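Local coordinates for GDSL-like protein (Roseburia intestinalis L1-82, PDB 6HFZ) that removes acetyl groups from acetylated beta-mannans as a two-domain esterase whose GDSL-family domain belongs to the SGNH hydrolases, at residues G40-G45 with L53-H58; E61-T66 with P100-I105; E183-E186 with D190-H193. All blocks are in the same frame, centred on the assembly; numbering follows the deposited sequence.

Interaction 1: G40-G45 with L53-H58. With ACT (acetate ion), chain E.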
loop_
_atom_site.group_PDB
_atom_site.type_symbol
_atom_site.label_atom_id
_atom_site.label_comp_id
_atom_site.label_asym_id
_atom_site.label_seq_id
_atom_site.Cartn_x
_atom_site.Cartn_y
_atom_site.Cartn_z
ATOM N N GLY A 40 -2.287 1.612 -3.470
ATOM C CA GLY A 40 -3.692 1.809 -3.051
ATOM C C GLY A 40 -4.692 1.686 -4.193
ATOM O O GLY A 40 -4.456 0.945 -5.155
ATOM N N SER A 41 -5.811 2.406 -4.101
ATOM C CA SER A 41 -6.941 2.168 -5.024
ATOM C C SER A 41 -6.620 2.598 -6.459
ATOM O O SER A 41 -7.118 2.001 -7.416
ATOM C CB SER A 41 -8.171 2.872 -4.587
ATOM O OG SER A 41 -7.915 4.244 -4.583
ATOM N N ILE A 42 -5.764 3.608 -6.590
ATOM C CA ILE A 42 -5.393 4.112 -7.936
ATOM C C ILE A 42 -4.612 3.021 -8.663
ATOM O O ILE A 42 -4.797 2.834 -9.871
ATOM C CB ILE A 42 -4.650 5.458 -7.862
ATOM C CG1 ILE A 42 -5.473 6.528 -7.154
ATOM C CG2 ILE A 42 -4.186 5.897 -9.248
ATOM C CD1 ILE A 42 -4.707 7.802 -6.939
ATOM N N THR A 43 -3.774 2.264 -7.943
ATOM C CA THR A 43 -3.069 1.117 -8.516
ATOM C C THR A 43 -4.070 -0.016 -8.800
ATOM O O THR A 43 -3.993 -0.645 -9.848
ATOM C CB THR A 43 -1.920 0.698 -7.585
ATOM O OG1 THR A 43 -0.928 1.744 -7.521
ATOM C CG2 THR A 43 -1.271 -0.611 -7.967
ATOM N N GLN A 44 -4.927 -0.338 -7.826
ATOM C CA GLN A 44 -5.921 -1.406 -7.998
ATOM C C GLN A 44 -6.692 -1.162 -9.305
ATOM O O GLN A 44 -6.942 -2.130 -10.057
ATOM C CB GLN A 44 -6.820 -1.457 -6.759
ATOM C CG GLN A 44 -7.929 -2.516 -6.843
ATOM C CD GLN A 44 -9.090 -2.140 -7.730
ATOM O OE1 GLN A 44 -9.517 -0.985 -7.790
ATOM N NE2 GLN A 44 -9.623 -3.138 -8.427
ATOM N N GLY A 45 -6.982 0.120 -9.583
ATOM C CA GLY A 45 -7.553 0.631 -10.855
ATOM C C GLY A 45 -8.720 1.592 -10.733
ATOM O O GLY A 45 -9.248 2.045 -11.760
ATOM N N LEU A 53 -7.891 -0.316 -18.686
ATOM C CA LEU A 53 -7.692 1.118 -18.892
ATOM C C LEU A 53 -7.135 1.809 -17.624
ATOM O O LEU A 53 -7.097 3.033 -17.571
ATOM C CB LEU A 53 -9.039 1.726 -19.294
ATOM C CG LEU A 53 -9.567 1.294 -20.667
ATOM C CD1 LEU A 53 -10.894 1.971 -20.960
ATOM C CD2 LEU A 53 -8.546 1.605 -21.758
ATOM N N CYS A 54 -6.717 1.044 -16.597
ATOM C CA CYS A 54 -6.047 1.676 -15.456
ATOM C C CYS A 54 -4.571 1.884 -15.814
ATOM O O CYS A 54 -4.060 1.277 -16.750
ATOM C CB CYS A 54 -6.202 0.877 -14.170
ATOM S SG CYS A 54 -5.343 -0.712 -14.101
ATOM N N TYR A 55 -3.878 2.734 -15.042
ATOM C CA TYR A 55 -2.501 3.125 -15.382
ATOM C C TYR A 55 -1.630 1.863 -15.379
ATOM O O TYR A 55 -0.740 1.737 -16.188
ATOM C CB TYR A 55 -1.981 4.244 -14.463
ATOM C CG TYR A 55 -1.297 3.767 -13.212
ATOM C CD1 TYR A 55 -0.012 3.281 -13.261
ATOM C CD2 TYR A 55 -1.922 3.827 -11.977
ATOM C CE1 TYR A 55 0.623 2.792 -12.137
ATOM C CE2 TYR A 55 -1.293 3.363 -10.834
ATOM C CZ TYR A 55 -0.030 2.802 -10.922
ATOM O OH TYR A 55 0.577 2.250 -9.820
ATOM N N ALA A 56 -1.852 0.951 -14.407
ATOM C CA ALA A 56 -1.026 -0.221 -14.230
ATOM C C ALA A 56 -1.053 -1.105 -15.491
ATOM O O ALA A 56 -0.024 -1.514 -15.978
ATOM C CB ALA A 56 -1.411 -1.000 -12.979
ATOM N N TYR A 57 -2.246 -1.288 -16.050
ATOM C CA TYR A 57 -2.367 -2.139 -17.245
ATOM C C TYR A 57 -1.752 -1.408 -18.443
ATOM O O TYR A 57 -1.121 -2.037 -19.299
ATOM C CB TYR A 57 -3.814 -2.565 -17.405
ATOM C CG TYR A 57 -3.945 -3.809 -18.246
ATOM C CD1 TYR A 57 -3.821 -5.076 -17.706
ATOM C CD2 TYR A 57 -4.116 -3.688 -19.612
ATOM C CE1 TYR A 57 -3.906 -6.207 -18.498
ATOM C CE2 TYR A 57 -4.173 -4.804 -20.422
ATOM C CZ TYR A 57 -4.079 -6.060 -19.865
ATOM O OH TYR A 57 -4.211 -7.142 -20.695
ATOM N N HIS A 58 -1.868 -0.072 -18.479
ATOM C CA HIS A 58 -1.224 0.707 -19.538
ATOM C C HIS A 58 0.294 0.538 -19.495
ATOM O O HIS A 58 0.951 0.409 -20.535
ATOM C CB HIS A 58 -1.602 2.193 -19.508
ATOM C CG HIS A 58 -2.974 2.565 -19.999
ATOM N ND1 HIS A 58 -3.461 2.255 -21.275
ATOM C CD2 HIS A 58 -3.931 3.325 -19.429
ATOM C CE1 HIS A 58 -4.668 2.791 -21.430
ATOM N NE2 HIS A 58 -4.971 3.477 -20.332
HETATM C C ACT E . -7.183 5.215 -2.387
HETATM O O ACT E . -8.416 5.480 -2.241
HETATM O OXT ACT E . -6.670 4.157 -2.010
HETATM C CH3 ACT E . -6.249 6.191 -3.028
HETATM O O HOH W 1 -3.793 1.165 -12.065
#
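The phenol of Tyr55 reaches across to Thr43 with its hydroxyl end, and OH donates a hydrogen bond of 2.8 Å to Thr43 OG1. That oxygen lies at the edge of the ring, near its plane. Thr43 sets OG1 anti to its carbonyl carbon (chi1 -65°), which turns the hydroxyl to Tyr55 and also to the carboxylate of Glu106, at the end of strand 102-106, its strongest polar partner. A threonine suits this buried place because its small hydroxyl serves two polar groups at once. Ile42 meets the same ring at about a right angle, its methyl CG2 lying 4.1 Å from Tyr55 CD2, while the other branch of Ile42, CG1 and CD1, leads away from the ring.

The short helix 41-44 follows strand 32-39 of the central sheet and carries Ser41, the probable nucleophile of an SGNH hydrolase; Gly40 stands at the N-cap position. Ser41 N donates to acetate OXT at 2.9 Å, and the acetate, probably from the crystallisation liquor, is also bound by Gly81 N and Asn110 ND2, an arrangement consistent with the oxyanion hole of this family.

At the other end of the helix, Gly45 takes a positive phi (133°) that glycine readily adopts, and its CA packs 3.6 Å from Cys54 CB. A water joins the two helices between these contacts: it donates to Ile42 O and Thr43 O and accepts from Ala56 N at 3.0 Å, thereby satisfying an amide in the first turn of helix 55-66.

Interaction 2: E61-T66 with P100-I105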
loop_
_atom_site.group_PDB
_atom_site.type_symbol
_atom_site.label_atom_id
_atom_site.label_comp_id
_atom_site.label_asym_id
_atom_site.label_seq_id
_atom_site.Cartn_x
_atom_site.Cartn_y
_atom_site.Cartn_z
ATOM N N GLU A 61 1.056 -2.886 -20.745
ATOM C CA GLU A 61 0.951 -2.888 -22.215
ATOM C C GLU A 61 2.206 -2.249 -22.828
ATOM O O GLU A 61 2.655 -2.711 -23.896
ATOM C CB GLU A 61 -0.358 -2.241 -22.683
ATOM C CG GLU A 61 -1.545 -3.144 -22.433
ATOM C CD GLU A 61 -2.846 -2.782 -23.112
ATOM O OE1 GLU A 61 -3.193 -1.594 -23.118
ATOM O OE2 GLU A 61 -3.535 -3.705 -23.603
ATOM N N TRP A 62 2.769 -1.202 -22.193
ATOM C CA TRP A 62 4.047 -0.637 -22.638
ATOM C C TRP A 62 5.139 -1.705 -22.747
ATOM O O TRP A 62 5.819 -1.740 -23.764
ATOM C CB TRP A 62 4.527 0.557 -21.794
ATOM C CG TRP A 62 5.795 1.189 -22.273
ATOM C CD1 TRP A 62 5.910 2.243 -23.134
ATOM C CD2 TRP A 62 7.138 0.804 -21.929
ATOM N NE1 TRP A 62 7.230 2.525 -23.354
ATOM C CE2 TRP A 62 8.010 1.637 -22.655
ATOM C CE3 TRP A 62 7.692 -0.198 -21.131
ATOM C CZ2 TRP A 62 9.388 1.551 -22.527
ATOM C CZ3 TRP A 62 9.055 -0.291 -21.021
ATOM C CH2 TRP A 62 9.900 0.557 -21.739
ATOM N N TRP A 63 5.349 -2.517 -21.701
ATOM C CA TRP A 63 6.364 -3.576 -21.732
ATOM C C TRP A 63 6.105 -4.518 -22.929
ATOM O O TRP A 63 7.017 -4.771 -23.732
ATOM C CB TRP A 63 6.414 -4.327 -20.393
ATOM C CG TRP A 63 7.052 -3.546 -19.282
ATOM C CD1 TRP A 63 6.436 -2.777 -18.325
ATOM C CD2 TRP A 63 8.453 -3.444 -19.020
ATOM N NE1 TRP A 63 7.369 -2.209 -17.494
ATOM C CE2 TRP A 63 8.610 -2.615 -17.887
ATOM C CE3 TRP A 63 9.582 -4.001 -19.619
ATOM C CZ2 TRP A 63 9.865 -2.315 -17.364
ATOM C CZ3 TRP A 63 10.819 -3.693 -19.113
ATOM C CH2 TRP A 63 10.958 -2.868 -17.996
ATOM N N LYS A 64 4.884 -5.034 -23.031
ATOM C CA LYS A 64 4.495 -5.969 -24.131
ATOM C C LYS A 64 4.825 -5.373 -25.512
ATOM O O LYS A 64 5.409 -6.055 -26.355
ATOM C CB LYS A 64 3.009 -6.302 -24.067
ATOM C CG LYS A 64 2.606 -7.172 -22.895
ATOM C CD LYS A 64 1.144 -7.494 -22.901
ATOM C CE LYS A 64 0.743 -8.372 -24.064
ATOM N NZ LYS A 64 -0.718 -8.603 -24.058
ATOM N N LYS A 65 4.466 -4.100 -25.731
ATOM C CA LYS A 65 4.589 -3.451 -27.050
ATOM C C LYS A 65 6.049 -3.105 -27.361
ATOM O O LYS A 65 6.511 -3.191 -28.513
ATOM C CB LYS A 65 3.736 -2.177 -27.125
ATOM C CG LYS A 65 3.670 -1.554 -28.514
ATOM C CD LYS A 65 3.033 -2.473 -29.576
ATOM C CE LYS A 65 3.333 -2.077 -31.014
ATOM N NZ LYS A 65 2.814 -0.726 -31.339
ATOM N N THR A 66 6.793 -2.723 -26.334
ATOM C CA THR A 66 8.169 -2.339 -26.512
ATOM C C THR A 66 9.030 -3.581 -26.778
ATOM O O THR A 66 9.980 -3.458 -27.510
ATOM C CB THR A 66 8.637 -1.483 -25.328
ATOM O OG1 THR A 66 7.727 -0.385 -25.247
ATOM C CG2 THR A 66 10.043 -0.937 -25.450
ATOM N N PRO A 100 8.651 -10.846 -8.594
ATOM C CA PRO A 100 8.553 -9.756 -9.557
ATOM C C PRO A 100 9.951 -9.361 -10.052
ATOM O O PRO A 100 10.948 -9.442 -9.293
ATOM C CB PRO A 100 7.928 -8.622 -8.704
ATOM C CG PRO A 100 8.465 -8.908 -7.299
ATOM C CD PRO A 100 8.421 -10.426 -7.211
ATOM N N ASP A 101 10.005 -8.863 -11.289
ATOM C CA ASP A 101 11.232 -8.352 -11.934
ATOM C C ASP A 101 11.264 -6.815 -11.973
ATOM O O ASP A 101 12.339 -6.185 -11.914
ATOM C CB ASP A 101 11.359 -8.958 -13.330
ATOM C CG ASP A 101 11.562 -10.476 -13.283
ATOM O OD1 ASP A 101 12.596 -10.916 -12.686
ATOM O OD2 ASP A 101 10.635 -11.226 -13.752
ATOM N N PHE A 102 10.086 -6.222 -11.885
ATOM C CA PHE A 102 9.856 -4.801 -11.908
ATOM C C PHE A 102 8.686 -4.529 -10.954
ATOM O O PHE A 102 7.696 -5.255 -11.008
ATOM C CB PHE A 102 9.499 -4.377 -13.338
ATOM C CG PHE A 102 9.007 -2.951 -13.498
ATOM C CD1 PHE A 102 9.898 -1.920 -13.731
ATOM C CD2 PHE A 102 7.643 -2.675 -13.500
ATOM C CE1 PHE A 102 9.444 -0.610 -13.886
ATOM C CE2 PHE A 102 7.185 -1.376 -13.685
ATOM C CZ PHE A 102 8.093 -0.353 -13.881
ATOM N N VAL A 103 8.855 -3.559 -10.049
ATOM C CA VAL A 103 7.868 -3.201 -9.044
ATOM C C VAL A 103 7.693 -1.675 -9.062
ATOM O O VAL A 103 8.668 -0.970 -8.845
ATOM C CB VAL A 103 8.320 -3.615 -7.624
ATOM C CG1 VAL A 103 7.292 -3.162 -6.582
ATOM C CG2 VAL A 103 8.572 -5.119 -7.544
ATOM N N ILE A 104 6.467 -1.231 -9.316
ATOM C CA ILE A 104 6.032 0.153 -9.010
ATOM C C ILE A 104 5.441 0.189 -7.605
ATOM O O ILE A 104 4.579 -0.681 -7.246
ATOM C CB ILE A 104 5.035 0.670 -10.057
ATOM C CG1 ILE A 104 5.818 1.198 -11.261
ATOM C CG2 ILE A 104 4.094 1.749 -9.448
ATOM C CD1 ILE A 104 4.991 1.523 -12.478
ATOM N N ILE A 105 5.903 1.166 -6.825
ATOM C CA ILE A 105 5.384 1.399 -5.522
ATOM C C ILE A 105 4.626 2.735 -5.524
ATOM O O ILE A 105 5.180 3.755 -5.875
ATOM C CB ILE A 105 6.500 1.382 -4.470
ATOM C CG1 ILE A 105 7.179 0.021 -4.355
ATOM C CG2 ILE A 105 5.943 1.834 -3.135
ATOM C CD1 ILE A 105 8.349 0.020 -3.455
#
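With CG anti to its carbonyl carbon (chi1 -74°), Trp63 swings its indole off helix 55-66 toward the strand, while Phe102 places CG anti to its own backbone N (chi1 170°) and sends its ring out to meet it. The two meet as a T-shaped (edge-to-face) pair: the edge of the indole is directed at the phenyl face, with the planes 62° apart and the centroids of the indole five-membered ring and the Phe102 ring separated by 5.0 Å. Two indole atoms do the touching. CZ2 of Trp63 stands over the Phe102 face, offset toward the rim, at 3.7 Å from CD1 of Phe102, and Trp63 NE1 comes within 3.9 Å of Phe102 CE2 over the same face, near the opposite rim.

This is helix-on-sheet packing in the three-layer alpha/beta/alpha fold of the SGNH hydrolases, in which Phe102 opens strand 102-106 of the largely parallel central sheet. Ile35 of the adjacent strand 32-39 touches both rings, and Leu20, Val23 and Met24 of helix 18-28, with Leu210 of helix 196-215, pack around the tryptophan. Large flat side chains suit the place, since the CA atoms of Trp63 and Phe102 lie 10.5 Å apart, a separation that two large aromatic side chains bridge. Trp63 NE1 is buried with no hydrogen-bond partner in the model and faces the phenyl ring instead.

Interaction 3: E183-E186 with D190-H193. With ACT (acetate ion), chain E.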
loop_
_atom_site.group_PDB
_atom_site.type_symbol
_atom_site.label_atom_id
_atom_site.label_comp_id
_atom_site.label_asym_id
_atom_site.label_seq_id
_atom_site.Cartn_x
_atom_site.Cartn_y
_atom_site.Cartn_z
ATOM N N GLU A 183 -9.890 20.849 -16.582
ATOM C CA GLU A 183 -10.871 20.966 -15.470
ATOM C C GLU A 183 -10.903 19.615 -14.739
ATOM O O GLU A 183 -10.806 18.575 -15.370
ATOM C CB GLU A 183 -12.293 21.377 -15.878
ATOM C CG GLU A 183 -13.039 22.124 -14.740
ATOM C CD GLU A 183 -13.655 21.309 -13.588
ATOM O OE1 GLU A 183 -14.184 20.214 -13.844
ATOM O OE2 GLU A 183 -13.627 21.780 -12.420
ATOM N N ASN A 184 -10.949 19.669 -13.404
ATOM C CA ASN A 184 -10.785 18.489 -12.561
ATOM C C ASN A 184 -11.643 17.323 -13.054
ATOM O O ASN A 184 -11.161 16.204 -13.150
ATOM C CB ASN A 184 -11.142 18.770 -11.101
ATOM C CG ASN A 184 -10.208 19.789 -10.485
ATOM O OD1 ASN A 184 -10.034 20.888 -11.018
ATOM N ND2 ASN A 184 -9.631 19.435 -9.345
ATOM N N ARG A 185 -12.916 17.598 -13.360
ATOM C CA ARG A 185 -13.890 16.536 -13.648
ATOM C C ARG A 185 -13.647 15.901 -15.018
ATOM O O ARG A 185 -14.176 14.841 -15.284
ATOM C CB ARG A 185 -15.317 17.064 -13.484
ATOM C CG ARG A 185 -15.632 17.498 -12.061
ATOM C CD ARG A 185 -15.666 16.377 -11.044
ATOM N NE ARG A 185 -15.613 16.906 -9.689
ATOM C CZ ARG A 185 -14.487 17.046 -9.009
ATOM N NH1 ARG A 185 -13.399 16.439 -9.440
ATOM N NH2 ARG A 185 -14.441 17.826 -7.945
ATOM N N GLU A 186 -12.783 16.492 -15.838
ATOM C CA GLU A 186 -12.322 15.840 -17.043
ATOM C C GLU A 186 -11.451 14.627 -16.738
ATOM O O GLU A 186 -11.375 13.722 -17.586
ATOM C CB GLU A 186 -11.546 16.806 -17.939
ATOM C CG GLU A 186 -12.412 17.968 -18.385
ATOM C CD GLU A 186 -11.742 18.888 -19.381
ATOM O OE1 GLU A 186 -10.769 19.583 -18.987
ATOM O OE2 GLU A 186 -12.211 18.915 -20.551
ATOM N N ASP A 190 -13.656 12.775 -8.154
ATOM C CA ASP A 190 -13.604 13.048 -6.742
ATOM C C ASP A 190 -12.286 13.690 -6.297
ATOM O O ASP A 190 -12.083 13.771 -5.113
ATOM C CB ASP A 190 -13.822 11.792 -5.904
ATOM C CG ASP A 190 -12.815 10.681 -6.154
ATOM O OD1 ASP A 190 -11.778 10.935 -6.778
ATOM O OD2 ASP A 190 -13.151 9.549 -5.826
ATOM N N ASP A 191 -11.430 14.082 -7.246
ATOM C CA ASP A 191 -10.166 14.783 -7.012
ATOM C C ASP A 191 -9.089 13.859 -6.453
ATOM O O ASP A 191 -7.988 14.320 -6.144
ATOM C CB ASP A 191 -10.370 15.977 -6.105
ATOM C CG ASP A 191 -11.138 17.053 -6.819
ATOM O OD1 ASP A 191 -10.986 17.170 -8.073
ATOM O OD2 ASP A 191 -11.924 17.711 -6.141
ATOM N N LEU A 192 -9.344 12.552 -6.435
ATOM C CA LEU A 192 -8.329 11.593 -5.978
ATOM C C LEU A 192 -8.173 10.469 -7.006
ATOM O O LEU A 192 -7.062 10.204 -7.485
ATOM C CB LEU A 192 -8.748 11.049 -4.610
ATOM C CG LEU A 192 -7.892 9.892 -4.076
ATOM C CD1 LEU A 192 -6.421 10.288 -3.987
ATOM C CD2 LEU A 192 -8.389 9.419 -2.716
ATOM N N HIS A 193 -9.292 9.791 -7.315
ATOM C CA HIS A 193 -9.295 8.642 -8.228
ATOM C C HIS A 193 -9.438 9.109 -9.670
ATOM O O HIS A 193 -10.398 9.784 -10.001
ATOM C CB HIS A 193 -10.435 7.652 -7.905
ATOM C CG HIS A 193 -10.384 7.222 -6.480
ATOM N ND1 HIS A 193 -11.179 7.810 -5.508
ATOM C CD2 HIS A 193 -9.534 6.379 -5.847
ATOM C CE1 HIS A 193 -10.857 7.295 -4.321
ATOM N NE2 HIS A 193 -9.828 6.420 -4.504
HETATM C C ACT E . -7.183 5.215 -2.387
HETATM O O ACT E . -8.416 5.480 -2.241
HETATM O OXT ACT E . -6.670 4.157 -2.010
HETATM C CH3 ACT E . -6.249 6.191 -3.028
#
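Arg185 grips the carboxylate of Asp191 end-on with two nitrogens, NH1 to OD1 at 2.9 Å and NH2 to OD2 at 3.1 Å, forming a salt bridge. Both acceptors lie near the guanidinium plane, but the nitrogens come to the carboxylate from above its plane, the two groups being turned 54° against each other. A bend at chi2 (-67°) folds the arginine chain back so that its end reaches the aspartate. NH1 also donates to Thr188 O, within the turn that joins the two segments.

A hydrogen bond from a neutral amide adds a second grip on OD1. Asn184 ND2 donates to Asp191 OD1 at 2.9 Å, from the face of the carboxylate opposite to that used by Arg185 NH1, so OD1 is held between two donors. The amide has another bond, to Tyr145 O, and thus ties the loop to its neighbour. An amide suits this position, as it can give two protons in different directions.

Within 190-193, Asp190 organises the backbone. Its OD1 accepts from Leu192 N at 2.9 Å, an Asx turn, and from His193 N at 2.8 Å by its syn lone pair. Its OD2 is left to take the bond from His193 ND1, 2.6 Å long and in the ring plane. Leu192 CG packs over one face of the imidazole, while at the far edge His193 NE2 donates to acetate O at 2.8 Å. Asp190 and His193, together with Ser41, are arranged as expected for a Ser-His-Asp triad and probably form one; their D-x-x-H spacing is that of the SGNH hydrolases, where this loop probably supplies the histidine that acts as the general base and the aspartate that orients it.

From the N terminus, interaction 1 comes first: it closes a short loop of seven residues between helix 41-44 and the start of helix 55-66. Interaction 2 begins further along that same helix and closes a longer excursion through strand 71-78 and helix 84-96, returning to strand 102-106 in the central sheet. Interaction 3 follows much later, closing a short loop of three residues just before helix 196-215. The three are in series, with none nested or crossed. In space, interactions 1 and 2 touch where Tyr55 OH packs on Ile104 CG2, while interactions 1 and 3 meet around the acetate, bringing Ser41 beside His193. Interactions 2 and 3 stay apart, about 13 Å between nearest atoms.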